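Local structure of EchA1_1 (Mycobacterium avium subsp. paratuberculosis, 3R9T) at residues T6-A11 against T23-E28; G94-F99 against T117-A122; F99-T104 against S214-Y219. The protein probably catalyses the reversible hydration of (2E)-enoyl-CoA to (3S)-3-hydroxyacyl-CoA in fatty acid metabolism. All coordinates share one frame; numbering follows the deposited sequence.

Interaction 1. Residues T6-A11 against T23-E28; sequences TDAPGA and TINRPE
T23 meets A11 through its backbone. Its carbonyl oxygen lies 3.2 Å from A11 CA, a CA-H...O contact, and the methyl carbon A11 CB is also close to T23 O, at 3.6 Å. The backbone of T23 is hydrogen-bonded to L12, the residue after A11. Next along the chain, I24 forms an antiparallel non-hydrogen-bonded pair with A11, the two CA atoms being 4.4 Å apart. Both side chains leave the same face of the sheet, which helix 35-50 covers: A11 touches V41 there and I24 touches V37. I24 CG2 comes within 4.1 Å of G10 O. This pair closes the open end of the N-terminal β-hairpin, strands 11-16 and 19-24, which forms the edge of the six-stranded sheet of the crotonase fold, with 11-16 as the outermost strand; on its other side I24 is joined by backbone bonds to T60 and A62.

N25 then grips the incoming chain twice. Its backbone N donates to G10 O at 2.7 Å, with an angle of 154° at the hydrogen. With CG anti to the backbone N (chi1 -165°), the amide swings toward the loop, and ND2 reaches P9 O at 3.0 Å. That donor lies in the carbonyl plane and nearly in line with the bond, the C=O...N angle being 159°. A8 CB rests 3.6 Å from the same N25 ND2. R26 lies beside G10, but its guanidinium is engaged by D72 in a salt bridge and by A32 O.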
loop_
_atom_site.group_PDB
_atom_site.type_symbol
_atom_site.label_atom_id
_atom_site.label_comp_id
_atom_site.label_asym_id
_atom_site.label_seq_id
_atom_site.Cartn_x
_atom_site.Cartn_y
_atom_site.Cartn_z
ATOM N N THR B 6 17.788 37.654 -21.807
ATOM C CA THR B 6 17.325 36.557 -20.909
ATOM C C THR B 6 18.227 35.332 -21.070
ATOM O O THR B 6 19.327 35.299 -20.515
ATOM C CB THR B 6 15.846 36.191 -21.176
ATOM N N ASP B 7 17.772 34.336 -21.827
ATOM C CA ASP B 7 18.563 33.130 -22.067
ATOM C C ASP B 7 18.946 32.377 -20.788
ATOM O O ASP B 7 20.042 31.821 -20.701
ATOM C CB ASP B 7 19.829 33.478 -22.863
ATOM N N ALA B 8 18.047 32.353 -19.807
ATOM C CA ALA B 8 18.266 31.564 -18.599
ATOM C C ALA B 8 17.800 30.141 -18.864
ATOM O O ALA B 8 16.800 29.936 -19.554
ATOM C CB ALA B 8 17.510 32.153 -17.428
ATOM N N PRO B 9 18.522 29.154 -18.321
ATOM C CA PRO B 9 18.191 27.762 -18.558
ATOM C C PRO B 9 16.914 27.358 -17.846
ATOM O O PRO B 9 16.495 28.011 -16.889
ATOM C CB PRO B 9 19.393 27.018 -17.984
ATOM C CG PRO B 9 19.941 27.919 -16.973
ATOM C CD PRO B 9 19.682 29.298 -17.428
ATOM N N GLY B 10 16.305 26.287 -18.335
ATOM C CA GLY B 10 15.042 25.802 -17.806
ATOM C C GLY B 10 15.134 25.351 -16.366
ATOM O O GLY B 10 14.142 25.405 -15.641
ATOM N N ALA B 11 16.314 24.893 -15.956
ATOM C CA ALA B 11 16.556 24.517 -14.572
ATOM C C ALA B 11 17.973 24.892 -14.181
ATOM O O ALA B 11 18.892 24.770 -14.987
ATOM C CB ALA B 11 16.332 23.024 -14.383
ATOM N N THR B 23 16.688 23.673 -9.286
ATOM C CA THR B 23 15.567 24.599 -9.240
ATOM C C THR B 23 14.961 24.753 -10.633
ATOM O O THR B 23 15.658 25.159 -11.575
ATOM C CB THR B 23 16.010 25.979 -8.690
ATOM O OG1 THR B 23 16.642 25.830 -7.407
ATOM C CG2 THR B 23 14.820 26.915 -8.572
ATOM N N ILE B 24 13.679 24.424 -10.771
ATOM C CA ILE B 24 12.992 24.642 -12.035
ATOM C C ILE B 24 12.913 26.160 -12.179
ATOM O O ILE B 24 12.542 26.854 -11.230
ATOM C CB ILE B 24 11.593 24.035 -12.047
ATOM C CG1 ILE B 24 11.654 22.516 -11.843
ATOM C CG2 ILE B 24 10.902 24.344 -13.363
ATOM C CD1 ILE B 24 10.292 21.897 -11.509
ATOM N N ASN B 25 13.268 26.657 -13.361
ATOM C CA ASN B 25 13.534 28.074 -13.572
ATOM C C ASN B 25 12.648 28.693 -14.663
ATOM O O ASN B 25 13.145 29.370 -15.571
ATOM C CB ASN B 25 15.024 28.238 -13.910
ATOM C CG ASN B 25 15.507 29.675 -13.798
ATOM O OD1 ASN B 25 15.044 30.433 -12.947
ATOM N ND2 ASN B 25 16.452 30.052 -14.659
ATOM N N ARG B 26 11.337 28.468 -14.573
ATOM C CA ARG B 26 10.378 29.160 -15.457
ATOM C C ARG B 26 9.213 29.782 -14.699
ATOM O O ARG B 26 8.049 29.472 -14.980
ATOM C CB ARG B 26 9.817 28.213 -16.510
ATOM C CG ARG B 26 10.831 27.642 -17.458
ATOM C CD ARG B 26 10.113 26.788 -18.456
ATOM N NE ARG B 26 9.328 27.587 -19.400
ATOM C CZ ARG B 26 8.143 27.236 -19.901
ATOM N NH1 ARG B 26 7.551 26.103 -19.536
ATOM N NH2 ARG B 26 7.529 28.037 -20.767
ATOM N N PRO B 27 9.510 30.678 -13.747
ATOM C CA PRO B 27 8.416 31.216 -12.953
ATOM C C PRO B 27 7.405 32.006 -13.785
ATOM O O PRO B 27 6.220 31.972 -13.468
ATOM C CB PRO B 27 9.121 32.101 -11.917
ATOM C CG PRO B 27 10.443 32.423 -12.502
ATOM C CD PRO B 27 10.808 31.275 -13.398
ATOM N N GLU B 28 7.858 32.668 -14.852
ATOM C CA GLU B 28 6.947 33.364 -15.778
ATOM C C GLU B 28 5.882 32.431 -16.377
ATOM O O GLU B 28 4.856 32.895 -16.882
ATOM C CB GLU B 28 7.734 34.056 -16.905
ATOM C CG GLU B 28 8.316 33.111 -17.986
ATOM C CD GLU B 28 9.684 32.531 -17.644
ATOM O OE1 GLU B 28 10.122 32.624 -16.473
ATOM O OE2 GLU B 28 10.325 31.973 -18.565
#

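Interaction 2. Residues G94-F99 against T117-A122. With BEZ (benzoic acid), chain E.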
loop_
_atom_site.group_PDB
_atom_site.type_symbol
_atom_site.label_atom_id
_atom_site.label_comp_id
_atom_site.label_asym_id
_atom_site.label_seq_id
_atom_site.Cartn_x
_atom_site.Cartn_y
_atom_site.Cartn_z
ATOM N N GLY B 94 12.835 14.954 -17.423
ATOM C CA GLY B 94 14.088 14.220 -17.257
ATOM C C GLY B 94 14.212 13.585 -15.888
ATOM O O GLY B 94 15.318 13.312 -15.440
ATOM N N TYR B 95 13.073 13.306 -15.256
ATOM C CA TYR B 95 13.023 13.025 -13.814
ATOM C C TYR B 95 12.212 11.794 -13.414
ATOM O O TYR B 95 12.663 11.021 -12.587
ATOM C CB TYR B 95 12.452 14.248 -13.080
ATOM C CG TYR B 95 12.584 14.244 -11.563
ATOM C CD1 TYR B 95 13.732 14.730 -10.951
ATOM C CD2 TYR B 95 11.551 13.791 -10.739
ATOM C CE1 TYR B 95 13.874 14.754 -9.586
ATOM C CE2 TYR B 95 11.693 13.790 -9.348
ATOM C CZ TYR B 95 12.849 14.319 -8.774
ATOM O OH TYR B 95 13.045 14.342 -7.409
ATOM N N VAL B 96 11.013 11.630 -13.977
ATOM C CA VAL B 96 10.049 10.641 -13.443
ATOM C C VAL B 96 10.378 9.177 -13.739
ATOM O O VAL B 96 9.844 8.272 -13.077
ATOM C CB VAL B 96 8.593 10.930 -13.845
ATOM C CG1 VAL B 96 8.161 12.314 -13.388
ATOM C CG2 VAL B 96 8.368 10.711 -15.356
ATOM N N ARG B 97 11.233 8.945 -14.734
ATOM C CA ARG B 97 11.773 7.613 -15.033
ATOM C C ARG B 97 13.301 7.678 -15.051
ATOM O O ARG B 97 13.946 7.052 -15.883
ATOM C CB ARG B 97 11.250 7.130 -16.391
ATOM C CG ARG B 97 11.286 5.657 -16.618
ATOM C CD ARG B 97 10.514 5.368 -17.912
ATOM N NE ARG B 97 10.396 3.956 -18.234
ATOM C CZ ARG B 97 9.842 3.489 -19.354
ATOM N NH1 ARG B 97 9.359 4.325 -20.274
ATOM N NH2 ARG B 97 9.776 2.178 -19.564
ATOM N N HIS B 98 13.864 8.440 -14.121
ATOM C CA HIS B 98 15.301 8.655 -14.021
ATOM C C HIS B 98 15.786 8.253 -12.631
ATOM O O HIS B 98 16.040 9.092 -11.782
ATOM C CB HIS B 98 15.605 10.123 -14.282
ATOM C CG HIS B 98 17.050 10.430 -14.493
ATOM N ND1 HIS B 98 17.463 11.657 -14.967
ATOM C CD2 HIS B 98 18.173 9.694 -14.312
ATOM C CE1 HIS B 98 18.781 11.661 -15.070
ATOM N NE2 HIS B 98 19.236 10.484 -14.681
ATOM N N PHE B 99 15.929 6.957 -12.424
ATOM C CA PHE B 99 16.391 6.448 -11.157
ATOM C C PHE B 99 17.855 6.819 -10.949
ATOM O O PHE B 99 18.715 6.582 -11.821
ATOM C CB PHE B 99 16.258 4.922 -11.069
ATOM C CG PHE B 99 16.752 4.375 -9.758
ATOM C CD1 PHE B 99 15.918 4.358 -8.651
ATOM C CD2 PHE B 99 18.072 3.964 -9.613
ATOM C CE1 PHE B 99 16.382 3.905 -7.412
ATOM C CE2 PHE B 99 18.548 3.490 -8.385
ATOM C CZ PHE B 99 17.698 3.462 -7.291
ATOM N N THR B 117 2.649 17.156 -9.133
ATOM C CA THR B 117 2.358 16.045 -8.251
ATOM C C THR B 117 3.114 14.787 -8.702
ATOM O O THR B 117 3.568 13.997 -7.880
ATOM C CB THR B 117 0.831 15.806 -8.161
ATOM O OG1 THR B 117 0.261 16.804 -7.309
ATOM C CG2 THR B 117 0.495 14.449 -7.569
ATOM N N GLU B 118 3.273 14.621 -10.013
ATOM C CA GLU B 118 4.006 13.477 -10.557
ATOM C C GLU B 118 5.499 13.582 -10.216
ATOM O O GLU B 118 6.152 12.577 -9.969
ATOM C CB GLU B 118 3.724 13.344 -12.049
ATOM C CG GLU B 118 2.247 13.009 -12.297
ATOM C CD GLU B 118 1.896 13.023 -13.755
ATOM O OE1 GLU B 118 1.906 14.131 -14.337
ATOM O OE2 GLU B 118 1.658 11.935 -14.316
ATOM N N LEU B 119 6.048 14.786 -10.200
ATOM C CA LEU B 119 7.417 14.968 -9.698
ATOM C C LEU B 119 7.544 14.552 -8.225
ATOM O O LEU B 119 8.527 13.928 -7.841
ATOM C CB LEU B 119 7.874 16.415 -9.846
ATOM C CG LEU B 119 7.966 16.989 -11.264
ATOM C CD1 LEU B 119 8.381 18.469 -11.221
ATOM C CD2 LEU B 119 8.899 16.174 -12.158
ATOM N N ALA B 120 6.556 14.900 -7.403
ATOM C CA ALA B 120 6.524 14.504 -5.988
ATOM C C ALA B 120 6.481 12.986 -5.850
ATOM O O ALA B 120 7.250 12.401 -5.083
ATOM C CB ALA B 120 5.313 15.155 -5.255
ATOM N N LEU B 121 5.606 12.351 -6.622
ATOM C CA LEU B 121 5.482 10.894 -6.608
ATOM C C LEU B 121 6.793 10.218 -6.994
ATOM O O LEU B 121 7.171 9.231 -6.395
ATOM C CB LEU B 121 4.352 10.448 -7.521
ATOM C CG LEU B 121 2.920 10.812 -7.142
ATOM C CD1 LEU B 121 1.991 10.563 -8.302
ATOM C CD2 LEU B 121 2.525 9.951 -5.962
ATOM N N ALA B 122 7.503 10.792 -7.949
ATOM C CA ALA B 122 8.748 10.233 -8.449
ATOM C C ALA B 122 9.920 10.462 -7.476
ATOM O O ALA B 122 10.958 9.811 -7.580
ATOM C CB ALA B 122 9.054 10.856 -9.810
HETATM C C BEZ E . 0.896 14.840 -17.428
HETATM O O1 BEZ E . 1.497 13.957 -16.800
HETATM O O2 BEZ E . 0.135 15.624 -16.827
HETATM C C1 BEZ E . 1.144 14.964 -18.895
HETATM C C2 BEZ E . 2.303 14.411 -19.423
HETATM C C3 BEZ E . 2.559 14.516 -20.785
HETATM C C4 BEZ E . 1.652 15.172 -21.609
HETATM C C5 BEZ E . 0.490 15.726 -21.077
HETATM C C6 BEZ E . 0.234 15.626 -19.713
#
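The short helix 115-122, which carries E118 into the benzoic acid pocket of this crotonase fold, is backed by Y95 and V96 of a loop that lies against L119 and A122. Two flat or branched side chains do most of the touching. Y95 has CG anti to its own backbone N (chi1 -168°), a rotation that brings one ring edge to the helix. There Y95 CE2 lies 3.5 Å from L119 O, which sits near the ring plane. The neighbouring Y95 CD2 meets L119 CD2 at 3.8 Å, the two side chains crossing at a slant, and A122 CB approaches Y95 CD2 obliquely at 4.0 Å.

V96 follows from the next position of the loop. The methyl A122 CB rests 3.8 Å from V96 CA, and V96 CG1 lies 4.1 Å from L119 CD2. V96 CG1 also reaches the backbone of the preceding turn, 4.0 Å from E118 O.

The loop is braced internally by H98, whose ND1 donates to G94 O at 2.8 Å with that oxygen in the imidazole plane. On the pocket side of the helix, E118 OE1 lies 2.5 Å from O1 of benzoic acid, while E118 OE2 is held by G149 N.

No hydrogen bond joins the two segments; the polar ends are served just beyond them, S123 OG bonding to both Y95 OH and L119 O. The contact is thus held by apolar contact and shape, and the C-H edge of Y95 facing L119 O would probably add a modest electrostatic attraction.

Interaction 3. Residues F99-T104 against S214-Y219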
loop_
_atom_site.group_PDB
_atom_site.type_symbol
_atom_site.label_atom_id
_atom_site.label_comp_id
_atom_site.label_asym_id
_atom_site.label_seq_id
_atom_site.Cartn_x
_atom_site.Cartn_y
_atom_site.Cartn_z
ATOM N N PHE B 99 15.929 6.957 -12.424
ATOM C CA PHE B 99 16.391 6.448 -11.157
ATOM C C PHE B 99 17.855 6.819 -10.949
ATOM O O PHE B 99 18.715 6.582 -11.821
ATOM C CB PHE B 99 16.258 4.922 -11.069
ATOM C CG PHE B 99 16.752 4.375 -9.758
ATOM C CD1 PHE B 99 15.918 4.358 -8.651
ATOM C CD2 PHE B 99 18.072 3.964 -9.613
ATOM C CE1 PHE B 99 16.382 3.905 -7.412
ATOM C CE2 PHE B 99 18.548 3.490 -8.385
ATOM C CZ PHE B 99 17.698 3.462 -7.291
ATOM N N ILE B 100 18.115 7.386 -9.776
ATOM C CA ILE B 100 19.460 7.565 -9.248
ATOM C C ILE B 100 19.554 6.964 -7.844
ATOM O O ILE B 100 18.567 6.892 -7.106
ATOM C CB ILE B 100 19.933 9.047 -9.262
ATOM C CG1 ILE B 100 19.177 9.912 -8.243
ATOM C CG2 ILE B 100 19.871 9.600 -10.699
ATOM C CD1 ILE B 100 19.880 11.265 -7.987
ATOM N N ASP B 101 20.761 6.523 -7.497
ATOM C CA ASP B 101 21.151 5.880 -6.236
ATOM C C ASP B 101 21.054 6.770 -5.010
ATOM O O ASP B 101 21.079 6.300 -3.851
ATOM C CB ASP B 101 22.633 5.487 -6.336
ATOM C CG ASP B 101 22.878 4.320 -7.255
ATOM O OD1 ASP B 101 21.974 3.475 -7.414
ATOM O OD2 ASP B 101 23.994 4.239 -7.809
ATOM N N LYS B 102 21.073 8.074 -5.258
ATOM C CA LYS B 102 21.108 9.045 -4.176
ATOM C C LYS B 102 19.709 9.554 -3.859
ATOM O O LYS B 102 18.869 9.657 -4.741
ATOM C CB LYS B 102 22.032 10.182 -4.562
ATOM C CG LYS B 102 23.265 9.670 -5.319
ATOM C CD LYS B 102 24.553 10.141 -4.769
ATOM C CE LYS B 102 25.746 9.599 -5.575
ATOM N NZ LYS B 102 26.691 10.674 -5.907
ATOM N N PRO B 103 19.451 9.859 -2.587
ATOM C CA PRO B 103 18.130 10.321 -2.212
ATOM C C PRO B 103 17.710 11.617 -2.897
ATOM O O PRO B 103 18.529 12.543 -3.057
ATOM C CB PRO B 103 18.245 10.525 -0.691
ATOM C CG PRO B 103 19.719 10.734 -0.447
ATOM C CD PRO B 103 20.368 9.824 -1.432
ATOM N N THR B 104 16.429 11.648 -3.282
ATOM C CA THR B 104 15.781 12.818 -3.863
ATOM C C THR B 104 14.641 13.320 -2.987
ATOM O O THR B 104 13.836 12.543 -2.505
ATOM C CB THR B 104 15.252 12.534 -5.285
ATOM O OG1 THR B 104 14.305 11.454 -5.238
ATOM C CG2 THR B 104 16.434 12.164 -6.240
ATOM N N SER B 214 20.016 0.536 -0.082
ATOM C CA SER B 214 18.646 0.517 0.437
ATOM C C SER B 214 17.664 1.033 -0.599
ATOM O O SER B 214 16.593 0.462 -0.783
ATOM C CB SER B 214 18.511 1.345 1.726
ATOM O OG SER B 214 19.261 0.780 2.771
ATOM N N LYS B 215 18.039 2.097 -1.300
ATOM C CA LYS B 215 17.199 2.602 -2.396
ATOM C C LYS B 215 17.007 1.595 -3.506
ATOM O O LYS B 215 15.889 1.394 -3.964
ATOM C CB LYS B 215 17.785 3.874 -3.030
ATOM C CG LYS B 215 17.259 5.164 -2.498
ATOM C CD LYS B 215 17.547 6.374 -3.451
ATOM C CE LYS B 215 16.624 6.471 -4.659
ATOM N NZ LYS B 215 16.643 7.870 -5.283
ATOM N N ARG B 216 18.082 0.960 -3.954
ATOM C CA ARG B 216 17.967 0.014 -5.054
ATOM C C ARG B 216 17.036 -1.125 -4.665
ATOM O O ARG B 216 16.203 -1.536 -5.474
ATOM C CB ARG B 216 19.324 -0.526 -5.478
ATOM C CG ARG B 216 20.200 0.515 -6.138
ATOM C CD ARG B 216 21.423 -0.061 -6.746
ATOM N NE ARG B 216 22.338 -0.595 -5.751
ATOM C CZ ARG B 216 23.389 0.047 -5.250
ATOM N NH1 ARG B 216 24.146 -0.571 -4.362
ATOM N NH2 ARG B 216 23.709 1.277 -5.639
ATOM N N ILE B 217 17.147 -1.627 -3.435
ATOM C CA ILE B 217 16.314 -2.755 -3.045
ATOM C C ILE B 217 14.857 -2.322 -2.874
ATOM O O ILE B 217 13.962 -3.006 -3.339
ATOM C CB ILE B 217 16.771 -3.393 -1.733
ATOM C CG1 ILE B 217 18.143 -4.018 -1.881
ATOM C CG2 ILE B 217 15.774 -4.473 -1.290
ATOM C CD1 ILE B 217 18.944 -4.088 -0.576
ATOM N N ALA B 218 14.621 -1.183 -2.225
ATOM C CA ALA B 218 13.259 -0.705 -1.917
ATOM C C ALA B 218 12.449 -0.435 -3.169
ATOM O O ALA B 218 11.226 -0.564 -3.158
ATOM C CB ALA B 218 13.318 0.569 -1.059
ATOM N N TYR B 219 13.121 -0.013 -4.233
ATOM C CA TYR B 219 12.425 0.233 -5.503
ATOM C C TYR B 219 12.538 -0.928 -6.495
ATOM O O TYR B 219 12.025 -0.817 -7.593
ATOM C CB TYR B 219 12.905 1.516 -6.170
ATOM C CG TYR B 219 12.484 2.756 -5.420
ATOM C CD1 TYR B 219 13.409 3.503 -4.732
ATOM C CD2 TYR B 219 11.146 3.176 -5.392
ATOM C CE1 TYR B 219 13.029 4.636 -4.014
ATOM C CE2 TYR B 219 10.753 4.323 -4.666
ATOM C CZ TYR B 219 11.709 5.049 -3.986
ATOM O OH TYR B 219 11.353 6.195 -3.277
HETATM O O HOH W 1 15.547 7.953 -7.976
#
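Among the hydrogen bonds, those of K215 dominate. Its chain bends at chi3 (78°), which carries NZ to the carbonyls of the loop, where it donates to I100 O at 2.8 Å and to K102 O at 2.9 Å. The first donor is moderately tilted from the carbonyl plane, whereas the second stands above it. Water 1, which also accepts from I100 N, lies 2.9 Å from K215 NZ, and D124 forms a salt bridge with it; the three ammonium hydrogens are thus shared among four oxygens.

The second ionic contact is weak: R216 NH2 and D101 OD1 are 3.3 Å apart, with carboxylate and guanidinium planes 80° apart. R216 NE also pairs with E239 of the second subunit.

F99 supplies the van der Waals contacts. F99 CE1 meets Y219 CD1, near the phenyl plane, at 4.0 Å, an apolar pair. Carbons of the charged chains approach the ring obliquely, K215 CE 3.8 Å from F99 CE1 and R216 CG 4.0 Å from F99 CZ.

Through the I100 and K102 carbonyls, buried K215 ties the lead-in to core strand 104-108 to helix 208-218, part of the helical C-terminal region that in the crotonase fold packs against a neighbouring subunit.

In the fold
The three contacts run from the sheet border through the core to the subunit interface. Interaction 1 closes before interaction 2 opens, whereas interactions 2 and 3 interleave along the chain and share F99. Centres of 1 and 2 lie 19 Å apart, yet I24 CD1 meets L119 CD1 at 3.9 Å, linking the hairpin end to the pocket helix. Centres of 2 and 3 are 13 Å apart, with Y95 OH 3.6 Å from T104 CB. Interactions 1 and 3 do not touch; their centres are 28 Å apart. The loop 94-103, leading into strand 104-108, thus spans from pocket helix 115-122 to helix 208-218, and interactions 2 and 3 both reach the second subunit of the trimer.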